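Local coordinates for protein anti-H(O) lectin 1 (Ulex europaeus, PDB 1FX5) that binds L-fucose as a calcium- and manganese-containing legume lectin specific for the H(O) blood group, at residues A66-S71 with F91-P96; Q120-E125 with K179-S184; D146-K151 with K203-E208. All coordinates share one frame; numbering follows the deposited sequence.

Contact 1 of 3, residues A66-S71 with F91-P96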
# COMPACT_ATOMS: atom_id res chain seq x y z
N ALA A 66 -16.31 -1.16 5.08
CA ALA A 66 -15.84 -1.73 3.81
C ALA A 66 -16.05 -3.25 3.64
O ALA A 66 -16.25 -3.98 4.60
CB ALA A 66 -14.37 -1.38 3.60
N SER A 67 -16.12 -3.70 2.39
CA SER A 67 -16.28 -5.11 2.07
C SER A 67 -14.91 -5.52 1.50
O SER A 67 -14.17 -4.67 0.97
CB SER A 67 -17.34 -5.29 0.98
OG SER A 67 -18.63 -5.09 1.49
N PHE A 68 -14.53 -6.79 1.65
CA PHE A 68 -13.25 -7.24 1.13
C PHE A 68 -13.25 -8.70 0.74
O PHE A 68 -14.14 -9.47 1.14
CB PHE A 68 -12.08 -6.92 2.11
CG PHE A 68 -12.03 -7.81 3.36
CD1 PHE A 68 -12.45 -7.32 4.60
CD2 PHE A 68 -11.53 -9.11 3.30
CE1 PHE A 68 -12.36 -8.11 5.76
CE2 PHE A 68 -11.44 -9.89 4.44
CZ PHE A 68 -11.85 -9.39 5.67
N ILE A 69 -12.26 -9.06 -0.06
CA ILE A 69 -12.11 -10.43 -0.50
C ILE A 69 -10.62 -10.66 -0.63
O ILE A 69 -9.89 -9.77 -1.04
CB ILE A 69 -12.80 -10.69 -1.85
CG1 ILE A 69 -12.64 -12.15 -2.24
CG2 ILE A 69 -12.15 -9.88 -2.93
CD1 ILE A 69 -13.27 -12.47 -3.57
N THR A 70 -10.16 -11.83 -0.20
CA THR A 70 -8.74 -12.17 -0.29
C THR A 70 -8.64 -13.66 -0.65
O THR A 70 -9.55 -14.46 -0.32
CB THR A 70 -8.01 -11.89 1.06
OG1 THR A 70 -6.59 -11.93 0.87
CG2 THR A 70 -8.38 -12.91 2.12
N SER A 71 -7.60 -14.02 -1.38
CA SER A 71 -7.40 -15.41 -1.77
C SER A 71 -5.89 -15.68 -1.80
O SER A 71 -5.09 -14.78 -2.12
CB SER A 71 -8.05 -15.71 -3.13
OG SER A 71 -7.54 -14.87 -4.13
N PHE A 91 -4.95 -15.91 8.96
CA PHE A 91 -5.11 -14.72 8.11
C PHE A 91 -5.76 -13.80 9.18
O PHE A 91 -6.75 -14.20 9.82
CB PHE A 91 -6.04 -14.86 6.91
CG PHE A 91 -6.29 -13.53 6.21
CD1 PHE A 91 -7.41 -12.77 6.51
CD2 PHE A 91 -5.33 -12.99 5.35
CE1 PHE A 91 -7.58 -11.48 5.99
CE2 PHE A 91 -5.50 -11.71 4.83
CZ PHE A 91 -6.63 -10.96 5.16
N PHE A 92 -5.23 -12.60 9.40
CA PHE A 92 -5.82 -11.74 10.43
C PHE A 92 -5.84 -10.23 10.20
O PHE A 92 -5.13 -9.71 9.33
CB PHE A 92 -5.11 -12.02 11.77
CG PHE A 92 -3.69 -11.48 11.85
CD1 PHE A 92 -2.66 -12.05 11.11
CD2 PHE A 92 -3.39 -10.39 12.65
CE1 PHE A 92 -1.36 -11.54 11.15
CE2 PHE A 92 -2.08 -9.87 12.71
CZ PHE A 92 -1.07 -10.44 11.95
N LEU A 93 -6.71 -9.55 10.94
CA LEU A 93 -6.85 -8.09 10.87
C LEU A 93 -6.60 -7.63 12.31
O LEU A 93 -7.20 -8.19 13.24
CB LEU A 93 -8.26 -7.67 10.40
CG LEU A 93 -8.60 -8.05 8.95
CD1 LEU A 93 -9.43 -9.28 8.96
CD2 LEU A 93 -9.38 -6.98 8.26
N ALA A 94 -5.68 -6.68 12.50
CA ALA A 94 -5.36 -6.17 13.85
C ALA A 94 -4.79 -4.75 13.81
O ALA A 94 -4.60 -4.19 12.74
CB ALA A 94 -4.35 -7.09 14.52
N PRO A 95 -4.61 -4.10 14.98
CA PRO A 95 -4.04 -2.74 14.94
C PRO A 95 -2.71 -2.84 14.18
O PRO A 95 -1.94 -3.75 14.43
CB PRO A 95 -3.84 -2.43 16.42
CG PRO A 95 -5.04 -3.13 17.06
CD PRO A 95 -5.00 -4.49 16.35
N PRO A 96 -2.41 -1.88 13.27
CA PRO A 96 -1.16 -1.91 12.48
C PRO A 96 0.16 -1.95 13.22
O PRO A 96 1.16 -2.45 12.70
CB PRO A 96 -1.29 -0.70 11.56
CG PRO A 96 -2.20 0.23 12.31
CD PRO A 96 -3.21 -0.67 12.98
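The ring of Phe91 receives Thr70 on one face: the methyl CG2 of Thr70 stands 4.1 Å from the centroid of the Phe91 ring and 14° off its normal, a CH-pi contact shifted a little toward the rim. Phe91 CZ is the nearest ring atom, at 4.0 Å from Thr70 CG2. The ring of Phe68 is met obliquely by two partners. Its atom CE1 lies 4.1 Å from Leu93 CD2, and its CE2 comes to 4.5 Å from Phe91 CE1, a looser approach of the two aromatic rings. Both methyls of Leu93 touch the same ring, since CD1 of Leu93 also reaches 4.1 Å from Phe68 CZ.

Opposed side chains fill the gap between the strands, Phe68 coming against Leu93 and Thr70 against Phe91. In Phe91 the ring carbon CG is turned opposite the backbone N (chi1 172°), which sends the ring out across the gap toward the threonine methyl. The Thr70 hydroxyl is hydrogen-bonded to Tyr232 O and Trp231 NE1 of the neighbouring back-sheet strand, which satisfies the buried polar branch beside the methyl. Ile172 of strand 168-175 adds to the packing on both Thr70 and Phe91, and Val210 and Val212 of strand 209-219 lie against Leu93 and Phe91, respectively.

The short strand segments approach to 10.6 Å between axes, the spacing of stacked sheets bridged by side chains and too wide for backbone pairing. Strand 64-78 belongs to the flat back sheet and strand 88-94 to the curved front sheet, and the buried aromatic and aliphatic layer between them is part of the hydrophobic core between the front and back sheets of the legume lectin beta-sandwich.

Contact 2 of 3, residues Q120-E125 with K179-S184. With MN (manganese (II) ion), chain F.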
# COMPACT_ATOMS: atom_id res chain seq x y z
N GLN A 120 -8.42 -6.37 19.85
CA GLN A 120 -8.97 -5.80 18.61
C GLN A 120 -8.45 -6.62 17.43
O GLN A 120 -7.87 -6.08 16.46
CB GLN A 120 -8.61 -4.33 18.43
CG GLN A 120 -9.28 -3.41 19.44
CD GLN A 120 -8.85 -1.97 19.26
OE1 GLN A 120 -7.66 -1.69 19.23
NE2 GLN A 120 -9.80 -1.06 19.10
N THR A 121 -8.69 -7.93 17.52
CA THR A 121 -8.26 -8.88 16.50
C THR A 121 -9.34 -9.83 16.03
O THR A 121 -10.12 -10.34 16.84
CB THR A 121 -7.12 -9.73 17.09
OG1 THR A 121 -6.06 -8.87 17.50
CG2 THR A 121 -6.60 -10.76 16.10
N VAL A 122 -9.40 -10.04 14.71
CA VAL A 122 -10.36 -10.96 14.12
C VAL A 122 -9.46 -11.84 13.25
O VAL A 122 -8.71 -11.32 12.40
CB VAL A 122 -11.40 -10.27 13.22
CG1 VAL A 122 -12.20 -11.34 12.44
CG2 VAL A 122 -12.36 -9.44 14.05
N ALA A 123 -9.47 -13.14 13.45
CA ALA A 123 -8.62 -14.02 12.65
C ALA A 123 -9.33 -15.28 12.18
O ALA A 123 -10.25 -15.79 12.85
CB ALA A 123 -7.37 -14.41 13.46
N VAL A 124 -8.91 -15.76 11.01
CA VAL A 124 -9.47 -16.97 10.44
C VAL A 124 -8.31 -17.93 10.65
O VAL A 124 -7.21 -17.71 10.11
CB VAL A 124 -9.77 -16.81 8.91
CG1 VAL A 124 -10.21 -18.16 8.32
CG2 VAL A 124 -10.88 -15.80 8.71
N GLU A 125 -8.50 -18.93 11.51
CA GLU A 125 -7.44 -19.91 11.78
C GLU A 125 -7.59 -21.29 11.09
O GLU A 125 -8.70 -21.82 10.94
CB GLU A 125 -7.26 -20.11 13.30
CG GLU A 125 -8.49 -20.75 13.98
CD GLU A 125 -8.28 -21.15 15.42
OE1 GLU A 125 -8.72 -22.25 15.81
OE2 GLU A 125 -7.69 -20.38 16.19
N LYS A 179 -22.92 -8.24 7.07
CA LYS A 179 -21.90 -8.47 8.12
C LYS A 179 -21.43 -9.93 8.22
O LYS A 179 -21.01 -10.38 9.29
CB LYS A 179 -22.43 -7.98 9.48
CG LYS A 179 -22.45 -6.47 9.55
CD LYS A 179 -23.07 -5.94 10.82
CE LYS A 179 -24.57 -5.84 10.70
NZ LYS A 179 -25.10 -5.18 11.93
N THR A 180 -21.47 -10.64 7.08
CA THR A 180 -21.07 -12.05 6.98
C THR A 180 -19.59 -12.26 6.63
O THR A 180 -19.07 -11.64 5.71
CB THR A 180 -21.94 -12.79 5.91
OG1 THR A 180 -23.33 -12.71 6.27
CG2 THR A 180 -21.57 -14.24 5.83
N LEU A 181 -18.91 -13.09 7.42
CA LEU A 181 -17.49 -13.41 7.20
C LEU A 181 -17.45 -14.92 6.87
O LEU A 181 -17.84 -15.75 7.70
CB LEU A 181 -16.66 -13.10 8.46
CG LEU A 181 -15.16 -13.39 8.39
CD1 LEU A 181 -14.51 -12.52 7.29
CD2 LEU A 181 -14.53 -13.07 9.73
N THR A 182 -17.08 -15.27 5.64
CA THR A 182 -17.00 -16.68 5.21
C THR A 182 -15.60 -17.01 4.73
O THR A 182 -14.97 -16.19 4.04
CB THR A 182 -17.96 -16.99 4.03
OG1 THR A 182 -19.29 -16.67 4.42
CG2 THR A 182 -17.95 -18.48 3.67
N ALA A 183 -15.12 -18.19 5.10
CA ALA A 183 -13.79 -18.64 4.71
C ALA A 183 -13.94 -20.07 4.19
O ALA A 183 -14.67 -20.87 4.80
CB ALA A 183 -12.84 -18.64 5.92
N SER A 184 -13.36 -20.36 3.03
CA SER A 184 -13.44 -21.72 2.48
C SER A 184 -12.07 -22.19 1.99
O SER A 184 -11.21 -21.38 1.57
CB SER A 184 -14.50 -21.83 1.38
OG SER A 184 -14.18 -21.01 0.31
MN MN F . -8.38 -23.56 17.53
O HOH W 1 -7.53 -21.86 18.48
O HOH W 2 -10.42 -22.94 18.04
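Two strands from opposing sheets of the legume lectin beta-sandwich meet here, and the front-sheet strand 122-127 also supplies ligands to the manganese site. Val124 and Ala183 form the tighter pair, with CG1 of Val124 3.6 Å from CB of Ala183. Two residues away on each strand, Val122 and Leu181 reach toward each other tip to tip, CG1 of Val122 lying 4.0 Å from CD2 of Leu181. In both valines the touching branch CG1 is trans to the amide nitrogen (chi1 174° in Val124), a turn that extends this methyl across the gap to the back sheet. The backbones are farther apart at Val122 and Leu181 than at Val124 and Ala183, whose CA atoms are 7.4 Å apart, and the longer leucine bridges the difference. Ile172 of strand 168-175 touches both Val124 and Ala183, and Tyr174 of the same strand packs on Leu181.

Glu125, next along the strand, serves the metal. Its OE1 binds manganese at 2.2 Å, whereas OE2 stays 3.5 Å from the metal, so the carboxylate is monodentate. OE2 instead accepts a hydrogen bond of 2.7 Å from a water that itself sits 2.1 Å from manganese; this water thus ties the second carboxylate oxygen to the coordination shell. A second water, with Asp127, Asp137 and His142, brings the ligands to six. OE2 of Glu125 also lies close to OD2 of Asp146, a like-charge proximity that the nearby cation probably eases, perhaps with a shared proton.

One strand therefore has its valines in the apolar core and its glutamate in the metal shell, a combination characteristic of the front sheet of legume lectins, where the manganese and calcium ions lie beside the carbohydrate-binding loops.

Contact 3 of 3, residues D146-K151 with K203-E208. Unlike the reference sequence in segment 146-151: Cys149 (reference Arg).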
# COMPACT_ATOMS: atom_id res chain seq x y z
N ASP A 146 -11.89 -16.51 15.02
CA ASP A 146 -11.54 -15.96 16.34
C ASP A 146 -11.81 -14.48 16.45
O ASP A 146 -11.39 -13.70 15.60
CB ASP A 146 -10.05 -16.17 16.63
CG ASP A 146 -9.61 -17.62 16.54
OD1 ASP A 146 -10.45 -18.53 16.50
OD2 ASP A 146 -8.40 -17.85 16.51
N VAL A 147 -12.45 -14.08 17.54
CA VAL A 147 -12.76 -12.68 17.78
C VAL A 147 -12.21 -12.34 19.17
O VAL A 147 -12.73 -12.82 20.19
CB VAL A 147 -14.32 -12.43 17.73
CG1 VAL A 147 -14.64 -10.97 18.03
CG2 VAL A 147 -14.86 -12.80 16.37
N ASN A 148 -11.08 -11.62 19.20
CA ASN A 148 -10.45 -11.21 20.45
C ASN A 148 -10.10 -12.34 21.45
O ASN A 148 -9.96 -12.10 22.65
CB ASN A 148 -11.34 -10.17 21.16
CG ASN A 148 -11.37 -8.84 20.44
OD1 ASN A 148 -10.41 -8.47 19.78
ND2 ASN A 148 -12.48 -8.12 20.56
N CYS A 149 -9.92 -13.56 20.95
CA CYS A 149 -9.60 -14.68 21.82
C CYS A 149 -9.09 -15.89 21.02
O CYS A 149 -9.39 -16.03 19.82
CB CYS A 149 -10.86 -15.07 22.61
SG CYS A 149 -10.48 -15.95 24.15
N VAL A 150 -8.28 -16.74 21.67
CA VAL A 150 -7.74 -17.93 21.01
C VAL A 150 -8.87 -19.00 20.89
O VAL A 150 -8.73 -19.99 20.16
CB VAL A 150 -6.47 -18.50 21.76
CG1 VAL A 150 -6.85 -19.14 23.10
CG2 VAL A 150 -5.72 -19.49 20.85
N LYS A 151 -9.95 -18.81 21.63
CA LYS A 151 -11.09 -19.74 21.60
C LYS A 151 -12.05 -19.21 20.50
O LYS A 151 -12.41 -18.04 20.54
CB LYS A 151 -11.79 -19.75 22.94
CG LYS A 151 -12.90 -20.77 23.04
CD LYS A 151 -13.48 -20.75 24.43
CE LYS A 151 -14.44 -21.91 24.65
NZ LYS A 151 -13.75 -23.23 24.59
N LYS A 203 -17.21 -2.89 13.01
CA LYS A 203 -17.13 -1.52 13.58
C LYS A 203 -17.08 -1.56 15.09
O LYS A 203 -16.65 -0.60 15.73
CB LYS A 203 -18.35 -0.67 13.23
CG LYS A 203 -18.44 -0.19 11.82
CD LYS A 203 -19.65 0.70 11.69
CE LYS A 203 -19.59 1.84 12.71
NZ LYS A 203 -20.73 2.79 12.57
N GLU A 204 -17.60 -2.64 15.66
CA GLU A 204 -17.61 -2.78 17.10
C GLU A 204 -16.39 -3.50 17.69
O GLU A 204 -16.22 -3.52 18.91
CB GLU A 204 -18.85 -3.56 17.53
CG GLU A 204 -20.15 -2.82 17.35
CD GLU A 204 -21.30 -3.61 17.94
OE1 GLU A 204 -21.26 -3.84 19.17
OE2 GLU A 204 -22.22 -4.03 17.18
N ILE A 205 -15.57 -4.10 16.84
CA ILE A 205 -14.41 -4.82 17.30
C ILE A 205 -13.03 -4.29 16.90
O ILE A 205 -12.09 -4.33 17.71
CB ILE A 205 -14.59 -6.31 16.87
CG1 ILE A 205 -15.63 -6.95 17.79
CG2 ILE A 205 -13.29 -7.10 16.90
CD1 ILE A 205 -16.73 -7.58 17.06
N LEU A 206 -12.93 -3.75 15.69
CA LEU A 206 -11.67 -3.20 15.16
C LEU A 206 -11.56 -1.67 15.07
O LEU A 206 -12.56 -0.95 15.07
CB LEU A 206 -11.45 -3.76 13.74
CG LEU A 206 -11.41 -5.28 13.48
CD1 LEU A 206 -11.47 -5.60 11.96
CD2 LEU A 206 -10.16 -5.84 14.09
N PRO A 207 -10.33 -1.14 15.07
CA PRO A 207 -10.18 0.32 14.95
C PRO A 207 -10.46 0.69 13.46
O PRO A 207 -10.61 -0.21 12.62
CB PRO A 207 -8.71 0.55 15.34
CG PRO A 207 -8.04 -0.76 14.97
CD PRO A 207 -9.04 -1.81 15.36
N GLU A 208 -10.55 1.97 13.11
CA GLU A 208 -10.81 2.34 11.71
C GLU A 208 -9.76 1.88 10.69
O GLU A 208 -10.09 1.66 9.51
CB GLU A 208 -10.98 3.83 11.56
CG GLU A 208 -12.21 4.38 12.18
CD GLU A 208 -12.19 5.88 12.13
OE1 GLU A 208 -12.42 6.45 11.02
OE2 GLU A 208 -11.87 6.48 13.18
O HOH W 3 -12.50 -5.17 20.41
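Ile205 supplies its segment's whole share of the contact, meeting Val147 with one branch and Asn148 with the other. Its CD1 lies 4.1 Å from CG1 of Val147, and its CG1 is equally close to that same methyl, the two side chains crossing at about a right angle. The other branch, CG2 of Ile205, rests 3.9 Å from ND2 of Asn148, an apolar methyl against an amide nitrogen.

That nitrogen has a polar partner as well: a water accepts from ND2 of Asn148 at 3.0 Å and donates to the carbonyl O of Ile205 at 2.9 Å, bridging the two loops. The other end of the amide is held by the chain itself, since OD1 of Asn148 accepts from the backbone N of Thr121. With the carbonyl end so engaged, the rotation of the amide is settled and ND2 is directed to the water. CG1 of Val147 stands opposite the backbone N (chi1 178°), placing this methyl against the isoleucine.

The side chain of Asn148 touches Tyr119 and its backbone bonds to Asp116. Both also lie beside a bound glycan, which, with Asn111 in an Asn-X-Thr sequon, is probably the lectin's own N-linked sugar. The adjoining Cys149, where the reference sequence has arginine, is disulfide-bonded to Cys115. Val200 also packs on Ile205, and Leu206 O accepts from Trp58 NE1.

Mixed chemistry of this sort, a few methyls beside a water-bridged amide, implies a modest, water-mediated join of the loop 203-208 to the end of strand 142-147 at a partly exposed edge.

Contacts 1 and 2 are fully buried and wholly apolar across their segments, each joining a front-sheet strand to a back-sheet strand; their front strands 88-94 and 122-127 are neighbours, hydrogen-bonded through Phe91 with Val124 and Leu93 with Val122. Aromatic rings dominate contact 1, whereas contact 2 uses aliphatic side chains and has the manganese shell on its strand. Contact 3 lies further from the centre, partly exposed, and adds a bridging water. One of its segments ends a front-sheet strand, 142-147, which pairs with 122-127 through Ala123 and Asp146; the other is a loop, whose Leu206 packs against the carbonyl oxygens of both Leu93 and Gln120.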